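Local coordinates for protein aromatic amino acid aminotransferase I (Candida albicans WO-1, PDB 6HNU) that probably catalyses the pyridoxal-phosphate-dependent transfer of an amino group from aromatic L-amino acids to 2-oxoglutarate, giving aromatic oxo-acids and L-glutamate, at residues 113-124 with 341-352; 289-298 with 308-316. All blocks are in the same frame, centred on the assembly; numbering follows the deposited sequence.

Contact 2 is a buried strand pair and contact 1 a partly buried helix pair, and their chemistry follows that depth. In contact 2, neighbouring strands of the mixed sheet form a beta hairpin, almost every touching residue is buried, and backbone hydrogen bonds do most of the joining. Contact 1, whose centre is about 16 Å from that of contact 2, lies nearer the surface, where two helices meet mainly through side chains, with R345 also reaching a backbone carbonyl, aromatic stacking inside and charged groups round a solute outside. Helix 112-126 is shared ground, since I118 rests on both W310 and F298, and T122 meets W310. Along the chain, contact 2 falls within the loop that contact 1 closes.

Contact 1: 113-124 with 341-352; sequences EFLQFIKEHTDM and NALLRKWGHSGY. With TRS (2-amino-2-hydroxymethyl-propane-1,3-diol), chain K.
The rings of F117 and H349 carry this helix-to-helix contact as an offset stack, centroids 3.8 Å apart and planes 11° from parallel. Helix 112-126 here crosses the long helix 334-377 at 52°, with segment axes 10.0 Å apart, and knobs-into-holes packing joins the two: F117 settles among L344, R345, G348 and H349, while H349 enters the gap lined by F117, E120, H121 and M124. The F117 ring reaches across because chi1 of -174° turns CG away from the backbone N, and it is sandwiched, H349 over one face and L344 CB over the other in a CH-pi contact. M124 CE lies over the opposite face of the H349 imidazole, again CH-pi. Deeper in, Y352 turns its edge to the face of H121, and L344 CD1 meets F114 and I118.

Polar bonds lie toward the exposed side. H349 NE2 donates to E120 OE1 at 2.9 Å, in its own ring plane but on the anti side of the carboxylate. R345 sends NH2 to E113 O at 2.8 Å along a nearly straight bond that uses a carbonyl lone pair; its NE is held by N341 OD1 of its own helix, at 2.9 Å. A bound Tris molecule links the helices, accepting from R345 NH1 through O2 and donating to both carboxylate oxygens of E120. On the inner side, one water joins H349 ND1 and H121 ND1.

The chemistry implies a stacked imidazole whose rotation is fixed by partners on both nitrogens, and whose protonated form E120 would probably stabilise.

Contact 2: 289-298 with 308-316; sequences EGRVVRLDSF and LGWIVGQKD. With PLP (pyridoxal-5'-phosphate), chain I.
W310 and D296, a hydrogen-bonded antiparallel pair, bury the most surface in this beta hairpin. Their backbones exchange two bonds, W310 N to D296 O at 2.8 Å and D296 N to W310 O at 2.9 Å. On the same face of the sheet the indole lies over D296: CB of the aspartate sits 3.4 Å from the centroid of the five-membered ring of W310, a CH-pi contact. Chi1 of 64° places CG of W310 between its backbone N and carbonyl carbon, folding the indole back across the neighbouring strand. The D296 carboxylate is held by R294, whose NE bonds OD1 at 2.9 Å in a salt bridge; E245 is a second acidic partner of that arginine.

F298, next in buried area, receives the indole edge-on: W310 CZ3 comes over its ring face, 3.5 Å from F298 CZ. The neighbouring backbone bond from F298 N to L308 O carries the pairing past the end of strand 292-297. On the other face, V293 CG1 packs tightly against I311 CG2, and S297 OG donates to O1P of pyridoxal phosphate; N141 and S299 also bind the cofactor.

Within the mixed sheet, strand 242-246 runs parallel to 292-297 on the side toward the middle of the sheet, and the edge strand 133-138 runs antiparallel to 309-314. Helix 112-126 covers the W310 and F298 face, whereas helix 141-152 lies against L295 and I311.

Contact 1: 113-124 with 341-352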
# COMPACT_ATOMS: atom_id res chain seq x y z
N GLU B 113 4.09 8.71 17.54
CA GLU B 113 2.87 9.11 18.29
C GLU B 113 1.75 8.09 18.00
O GLU B 113 1.00 7.70 18.94
CB GLU B 113 2.42 10.52 17.89
CG GLU B 113 3.39 11.61 18.31
CD GLU B 113 4.62 11.87 17.45
OE1 GLU B 113 4.83 11.20 16.39
OE2 GLU B 113 5.35 12.78 17.83
N PHE B 114 1.63 7.66 16.76
CA PHE B 114 0.56 6.70 16.37
C PHE B 114 0.87 5.33 16.97
O PHE B 114 -0.01 4.72 17.62
CB PHE B 114 0.43 6.65 14.86
CG PHE B 114 -0.58 5.62 14.42
CD1 PHE B 114 -1.94 5.82 14.65
CD2 PHE B 114 -0.17 4.42 13.89
CE1 PHE B 114 -2.86 4.85 14.30
CE2 PHE B 114 -1.09 3.45 13.53
CZ PHE B 114 -2.43 3.68 13.72
N LEU B 115 2.11 4.83 16.77
CA LEU B 115 2.57 3.52 17.31
C LEU B 115 2.36 3.50 18.83
O LEU B 115 1.86 2.47 19.33
CB LEU B 115 4.05 3.29 16.99
CG LEU B 115 4.39 2.92 15.54
CD1 LEU B 115 5.90 2.70 15.37
CD2 LEU B 115 3.64 1.67 15.11
N GLN B 116 2.68 4.59 19.54
CA GLN B 116 2.52 4.62 21.01
C GLN B 116 1.05 4.36 21.39
O GLN B 116 0.77 3.54 22.28
CB GLN B 116 2.97 5.94 21.61
CG GLN B 116 2.77 6.00 23.12
CD GLN B 116 3.20 7.33 23.68
OE1 GLN B 116 2.64 8.38 23.34
NE2 GLN B 116 4.21 7.31 24.54
N PHE B 117 0.11 5.06 20.76
CA PHE B 117 -1.31 4.92 21.08
C PHE B 117 -1.75 3.49 20.78
O PHE B 117 -2.40 2.84 21.61
CB PHE B 117 -2.19 5.90 20.31
CG PHE B 117 -3.62 5.83 20.76
CD1 PHE B 117 -4.47 4.85 20.28
CD2 PHE B 117 -4.12 6.76 21.65
CE1 PHE B 117 -5.79 4.80 20.67
CE2 PHE B 117 -5.43 6.70 22.07
CZ PHE B 117 -6.26 5.73 21.58
N ILE B 118 -1.39 2.99 19.60
CA ILE B 118 -1.91 1.68 19.13
C ILE B 118 -1.23 0.56 19.94
O ILE B 118 -1.88 -0.44 20.24
CB ILE B 118 -1.76 1.65 17.58
CG1 ILE B 118 -3.03 1.16 16.91
CG2 ILE B 118 -0.54 0.91 17.13
CD1 ILE B 118 -4.27 1.93 17.29
N LYS B 119 0.00 0.76 20.40
CA LYS B 119 0.67 -0.23 21.28
C LYS B 119 -0.01 -0.24 22.65
O LYS B 119 -0.24 -1.34 23.19
CB LYS B 119 2.17 0.03 21.33
CG LYS B 119 2.92 -1.07 22.06
CD LYS B 119 4.45 -1.02 21.91
CE LYS B 119 5.13 -2.22 22.54
NZ LYS B 119 6.58 -2.25 22.26
N GLU B 120 -0.34 0.92 23.21
CA GLU B 120 -1.05 0.99 24.50
C GLU B 120 -2.41 0.29 24.37
O GLU B 120 -2.76 -0.48 25.25
CB GLU B 120 -1.27 2.43 24.92
CG GLU B 120 0.01 3.13 25.34
CD GLU B 120 -0.09 4.63 25.58
OE1 GLU B 120 -1.02 5.31 25.06
OE2 GLU B 120 0.80 5.13 26.27
N HIS B 121 -3.15 0.61 23.31
CA HIS B 121 -4.44 -0.04 22.98
C HIS B 121 -4.28 -1.57 22.99
O HIS B 121 -5.03 -2.27 23.74
CB HIS B 121 -4.99 0.47 21.67
CG HIS B 121 -6.18 -0.31 21.22
ND1 HIS B 121 -7.42 -0.20 21.84
CD2 HIS B 121 -6.30 -1.26 20.25
CE1 HIS B 121 -8.26 -1.05 21.26
NE2 HIS B 121 -7.59 -1.72 20.28
N THR B 122 -3.31 -2.06 22.22
CA THR B 122 -3.02 -3.52 22.08
C THR B 122 -2.76 -4.13 23.47
O THR B 122 -3.38 -5.16 23.79
CB THR B 122 -1.88 -3.74 21.09
OG1 THR B 122 -2.34 -3.26 19.84
CG2 THR B 122 -1.47 -5.20 20.97
N ASP B 123 -1.90 -3.52 24.30
CA ASP B 123 -1.54 -4.12 25.59
C ASP B 123 -2.72 -4.08 26.58
O ASP B 123 -2.88 -5.04 27.35
CB ASP B 123 -0.29 -3.47 26.18
CG ASP B 123 0.54 -4.43 27.02
OD1 ASP B 123 0.36 -5.68 26.89
OD2 ASP B 123 1.43 -3.93 27.71
N MET B 124 -3.49 -2.99 26.60
CA MET B 124 -4.64 -2.83 27.53
C MET B 124 -5.64 -3.94 27.26
O MET B 124 -6.23 -4.46 28.19
CB MET B 124 -5.26 -1.47 27.21
CG MET B 124 -6.35 -1.04 28.09
SD MET B 124 -7.10 0.43 27.33
CE MET B 124 -5.71 1.39 26.79
N ASN B 341 -4.14 9.50 14.42
CA ASN B 341 -3.45 9.92 15.67
C ASN B 341 -4.21 11.09 16.35
O ASN B 341 -4.37 11.05 17.58
CB ASN B 341 -2.01 10.27 15.37
CG ASN B 341 -1.26 10.65 16.63
OD1 ASN B 341 -0.96 9.81 17.47
ND2 ASN B 341 -0.98 11.93 16.75
N ALA B 342 -4.63 12.09 15.58
CA ALA B 342 -5.34 13.29 16.10
C ALA B 342 -6.69 12.87 16.70
O ALA B 342 -6.96 13.22 17.84
CB ALA B 342 -5.47 14.32 15.03
N LEU B 343 -7.45 12.04 15.98
CA LEU B 343 -8.76 11.55 16.45
C LEU B 343 -8.56 10.72 17.72
O LEU B 343 -9.25 11.00 18.70
CB LEU B 343 -9.48 10.80 15.32
CG LEU B 343 -10.79 10.13 15.72
CD1 LEU B 343 -11.74 10.06 14.52
CD2 LEU B 343 -10.52 8.75 16.30
N LEU B 344 -7.63 9.77 17.74
CA LEU B 344 -7.49 8.83 18.87
C LEU B 344 -7.03 9.58 20.12
O LEU B 344 -7.49 9.22 21.21
CB LEU B 344 -6.54 7.69 18.48
CG LEU B 344 -7.08 6.74 17.40
CD1 LEU B 344 -5.96 5.90 16.83
CD2 LEU B 344 -8.19 5.85 17.94
N ARG B 345 -6.12 10.54 19.96
CA ARG B 345 -5.56 11.31 21.11
C ARG B 345 -6.58 12.34 21.59
O ARG B 345 -6.60 12.60 22.80
CB ARG B 345 -4.24 11.94 20.70
CG ARG B 345 -3.15 10.88 20.63
CD ARG B 345 -1.80 11.39 20.23
NE ARG B 345 -0.84 10.30 20.33
CZ ARG B 345 -0.25 9.90 21.46
NH1 ARG B 345 -0.51 10.54 22.60
NH2 ARG B 345 0.59 8.88 21.45
N LYS B 346 -7.45 12.83 20.71
CA LYS B 346 -8.51 13.79 21.11
C LYS B 346 -9.56 13.03 21.94
O LYS B 346 -9.98 13.51 23.02
CB LYS B 346 -9.14 14.47 19.89
CG LYS B 346 -10.25 15.46 20.22
CD LYS B 346 -9.75 16.61 21.08
CE LYS B 346 -10.85 17.57 21.48
NZ LYS B 346 -10.31 18.63 22.36
N TRP B 347 -9.91 11.82 21.51
CA TRP B 347 -10.84 10.95 22.25
C TRP B 347 -10.16 10.40 23.49
O TRP B 347 -10.84 10.18 24.53
CB TRP B 347 -11.32 9.84 21.32
CG TRP B 347 -12.25 10.25 20.22
CD1 TRP B 347 -12.76 11.47 19.93
CD2 TRP B 347 -12.82 9.33 19.29
NE1 TRP B 347 -13.59 11.37 18.84
CE2 TRP B 347 -13.65 10.07 18.44
CE3 TRP B 347 -12.69 7.96 19.11
CZ2 TRP B 347 -14.37 9.46 17.40
CZ3 TRP B 347 -13.39 7.36 18.08
CH2 TRP B 347 -14.24 8.10 17.25
N GLY B 348 -8.86 10.16 23.40
CA GLY B 348 -8.07 9.40 24.38
C GLY B 348 -8.47 7.94 24.41
O GLY B 348 -9.44 7.53 23.73
N HIS B 349 -7.71 7.13 25.11
CA HIS B 349 -8.08 5.70 25.28
C HIS B 349 -9.50 5.61 25.82
O HIS B 349 -10.27 4.69 25.43
CB HIS B 349 -7.07 5.02 26.18
CG HIS B 349 -5.82 4.76 25.45
ND1 HIS B 349 -5.78 3.88 24.39
CD2 HIS B 349 -4.59 5.30 25.57
CE1 HIS B 349 -4.58 3.86 23.90
NE2 HIS B 349 -3.80 4.70 24.64
N SER B 350 -9.87 6.52 26.73
CA SER B 350 -11.21 6.47 27.35
C SER B 350 -12.27 6.61 26.25
O SER B 350 -13.25 5.87 26.27
CB SER B 350 -11.35 7.55 28.43
OG SER B 350 -12.55 7.35 29.15
N GLY B 351 -12.12 7.63 25.41
CA GLY B 351 -13.06 7.94 24.32
C GLY B 351 -13.08 6.84 23.28
O GLY B 351 -14.15 6.53 22.79
N TYR B 352 -11.93 6.25 22.97
CA TYR B 352 -11.89 5.17 21.95
C TYR B 352 -12.68 3.99 22.52
O TYR B 352 -13.47 3.37 21.81
CB TYR B 352 -10.44 4.81 21.59
CG TYR B 352 -10.33 3.84 20.44
CD1 TYR B 352 -10.99 4.10 19.24
CD2 TYR B 352 -9.52 2.72 20.52
CE1 TYR B 352 -10.90 3.21 18.18
CE2 TYR B 352 -9.41 1.83 19.45
CZ TYR B 352 -10.07 2.11 18.27
OH TYR B 352 -10.02 1.23 17.21
C TRS K . 0.02 8.94 26.32
C1 TRS K . 0.46 7.92 27.35
C2 TRS K . 1.18 9.29 25.39
C3 TRS K . -0.49 10.19 27.06
N TRS K . -1.09 8.31 25.49
O1 TRS K . 1.76 7.42 27.08
O2 TRS K . 1.09 10.58 24.84
O3 TRS K . -1.37 10.97 26.28
O HOH W 1 -7.76 2.11 23.85

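Contact 2: 289-298 with 308-316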
# COMPACT_ATOMS: atom_id res chain seq x y z
N GLU B 289 4.42 -18.26 23.51
CA GLU B 289 5.58 -18.65 22.67
C GLU B 289 5.91 -17.59 21.60
O GLU B 289 7.00 -17.70 21.00
CB GLU B 289 5.36 -20.02 22.01
CG GLU B 289 5.12 -21.14 23.00
CD GLU B 289 5.33 -22.54 22.45
OE1 GLU B 289 5.45 -22.70 21.23
OE2 GLU B 289 5.41 -23.48 23.26
N GLY B 290 5.05 -16.60 21.34
CA GLY B 290 5.32 -15.61 20.27
C GLY B 290 5.14 -16.18 18.86
O GLY B 290 5.78 -15.69 17.95
N ARG B 291 4.24 -17.15 18.67
CA ARG B 291 4.00 -17.75 17.34
C ARG B 291 2.69 -17.20 16.75
O ARG B 291 2.16 -17.81 15.79
CB ARG B 291 4.06 -19.27 17.49
CG ARG B 291 2.94 -19.87 18.35
CD ARG B 291 2.87 -21.36 18.24
NE ARG B 291 4.13 -21.98 18.66
CZ ARG B 291 5.11 -22.39 17.85
NH1 ARG B 291 6.21 -22.89 18.38
NH2 ARG B 291 4.99 -22.33 16.54
N VAL B 292 2.14 -16.14 17.34
CA VAL B 292 0.90 -15.50 16.78
C VAL B 292 1.30 -14.20 16.08
O VAL B 292 2.05 -13.40 16.68
CB VAL B 292 -0.21 -15.30 17.81
CG1 VAL B 292 -1.45 -14.68 17.20
CG2 VAL B 292 -0.58 -16.59 18.48
N VAL B 293 0.75 -13.97 14.89
CA VAL B 293 0.75 -12.64 14.24
C VAL B 293 -0.70 -12.21 14.10
O VAL B 293 -1.49 -12.98 13.53
CB VAL B 293 1.54 -12.63 12.92
CG1 VAL B 293 1.63 -11.23 12.33
CG2 VAL B 293 2.93 -13.19 13.11
N ARG B 294 -1.00 -11.04 14.62
CA ARG B 294 -2.36 -10.45 14.54
C ARG B 294 -2.39 -9.34 13.49
O ARG B 294 -1.50 -8.45 13.49
CB ARG B 294 -2.81 -9.95 15.92
CG ARG B 294 -4.16 -9.25 15.92
CD ARG B 294 -4.49 -8.71 17.30
NE ARG B 294 -5.87 -8.28 17.42
CZ ARG B 294 -6.89 -9.04 17.80
NH1 ARG B 294 -6.71 -10.31 18.04
NH2 ARG B 294 -8.11 -8.53 17.86
N LEU B 295 -3.39 -9.37 12.61
CA LEU B 295 -3.65 -8.31 11.61
C LEU B 295 -4.81 -7.47 12.14
O LEU B 295 -5.97 -7.94 12.19
CB LEU B 295 -3.93 -8.91 10.23
CG LEU B 295 -3.06 -10.11 9.85
CD1 LEU B 295 -3.45 -10.61 8.47
CD2 LEU B 295 -1.58 -9.79 9.91
N ASP B 296 -4.50 -6.26 12.59
CA ASP B 296 -5.53 -5.32 13.11
C ASP B 296 -5.81 -4.19 12.14
O ASP B 296 -4.88 -3.72 11.46
CB ASP B 296 -5.05 -4.68 14.43
CG ASP B 296 -5.33 -5.51 15.66
OD1 ASP B 296 -6.50 -5.90 15.83
OD2 ASP B 296 -4.40 -5.67 16.51
N SER B 297 -7.07 -3.75 12.06
CA SER B 297 -7.46 -2.72 11.08
C SER B 297 -8.45 -1.73 11.70
O SER B 297 -9.28 -2.16 12.50
CB SER B 297 -8.11 -3.36 9.89
OG SER B 297 -8.40 -2.39 8.92
N PHE B 298 -8.42 -0.50 11.24
CA PHE B 298 -9.46 0.52 11.54
C PHE B 298 -10.66 0.43 10.59
O PHE B 298 -11.64 1.17 10.78
CB PHE B 298 -8.86 1.91 11.46
CG PHE B 298 -7.98 2.23 12.62
CD1 PHE B 298 -8.44 2.09 13.92
CD2 PHE B 298 -6.70 2.71 12.41
CE1 PHE B 298 -7.65 2.48 14.99
CE2 PHE B 298 -5.89 3.05 13.48
CZ PHE B 298 -6.35 2.88 14.77
N LEU B 308 -5.34 1.99 6.91
CA LEU B 308 -4.44 2.03 8.07
C LEU B 308 -4.79 0.88 8.99
O LEU B 308 -5.97 0.72 9.40
CB LEU B 308 -4.60 3.36 8.81
CG LEU B 308 -3.62 3.62 9.96
CD1 LEU B 308 -2.16 3.60 9.51
CD2 LEU B 308 -3.94 4.97 10.60
N GLY B 309 -3.79 0.11 9.33
CA GLY B 309 -3.94 -0.90 10.34
C GLY B 309 -2.59 -1.12 10.98
O GLY B 309 -1.66 -0.24 10.83
N TRP B 310 -2.48 -2.21 11.68
CA TRP B 310 -1.19 -2.56 12.29
C TRP B 310 -1.06 -4.08 12.40
O TRP B 310 -2.03 -4.85 12.16
CB TRP B 310 -0.98 -1.80 13.62
CG TRP B 310 -1.96 -2.14 14.69
CD1 TRP B 310 -1.77 -3.00 15.72
CD2 TRP B 310 -3.30 -1.63 14.83
NE1 TRP B 310 -2.89 -3.05 16.49
CE2 TRP B 310 -3.85 -2.24 15.97
CE3 TRP B 310 -4.09 -0.75 14.09
CZ2 TRP B 310 -5.14 -1.98 16.40
CZ3 TRP B 310 -5.37 -0.50 14.50
CH2 TRP B 310 -5.89 -1.10 15.65
N ILE B 311 0.14 -4.50 12.74
CA ILE B 311 0.49 -5.94 12.83
C ILE B 311 1.14 -6.11 14.19
O ILE B 311 2.04 -5.31 14.50
CB ILE B 311 1.39 -6.36 11.66
CG1 ILE B 311 0.72 -6.09 10.31
CG2 ILE B 311 1.83 -7.80 11.77
CD1 ILE B 311 1.68 -6.10 9.11
N VAL B 312 0.67 -7.08 14.97
CA VAL B 312 1.20 -7.43 16.31
C VAL B 312 1.92 -8.77 16.21
O VAL B 312 1.35 -9.74 15.70
CB VAL B 312 0.13 -7.46 17.40
CG1 VAL B 312 0.78 -7.47 18.77
CG2 VAL B 312 -0.86 -6.31 17.25
N GLY B 313 3.12 -8.82 16.77
CA GLY B 313 3.91 -10.04 16.80
C GLY B 313 5.30 -9.82 17.37
O GLY B 313 5.61 -8.74 17.91
N GLN B 314 6.12 -10.87 17.32
CA GLN B 314 7.43 -10.78 18.00
C GLN B 314 8.34 -9.89 17.14
O GLN B 314 8.18 -9.84 15.92
CB GLN B 314 7.99 -12.14 18.37
CG GLN B 314 8.31 -13.06 17.23
CD GLN B 314 9.18 -14.18 17.76
OE1 GLN B 314 10.34 -13.95 18.11
NE2 GLN B 314 8.61 -15.36 17.93
N LYS B 315 9.23 -9.18 17.82
CA LYS B 315 10.13 -8.15 17.22
C LYS B 315 10.81 -8.69 15.98
O LYS B 315 10.77 -8.02 14.96
CB LYS B 315 11.20 -7.74 18.23
CG LYS B 315 11.48 -6.25 18.29
CD LYS B 315 10.61 -5.57 19.31
CE LYS B 315 11.19 -5.64 20.71
NZ LYS B 315 10.32 -4.91 21.66
N ASP B 316 11.48 -9.83 16.09
CA ASP B 316 12.30 -10.34 14.98
C ASP B 316 11.47 -10.75 13.76
O ASP B 316 12.04 -10.68 12.65
CB ASP B 316 13.20 -11.49 15.40
CG ASP B 316 14.26 -11.07 16.40
OD1 ASP B 316 14.58 -9.84 16.46
OD2 ASP B 316 14.68 -11.94 17.15
N1 PLP I . -9.68 -9.65 6.19
C2 PLP I . -10.91 -10.17 6.22
C2A PLP I . -11.09 -11.57 6.68
C3 PLP I . -12.02 -9.42 5.82
O3 PLP I . -13.24 -10.04 5.80
C4 PLP I . -11.83 -8.10 5.36
C4A PLP I . -12.97 -7.32 4.91
C5 PLP I . -10.54 -7.56 5.38
C6 PLP I . -9.50 -8.38 5.77
C5A PLP I . -10.24 -6.18 4.84
O4P PLP I . -9.39 -5.44 5.75
P PLP I . -8.80 -4.04 5.44
O1P PLP I . -8.15 -3.71 6.77
O2P PLP I . -10.00 -3.13 5.06
O3P PLP I . -7.81 -4.20 4.29
O HOH W 2 4.79 -13.33 16.50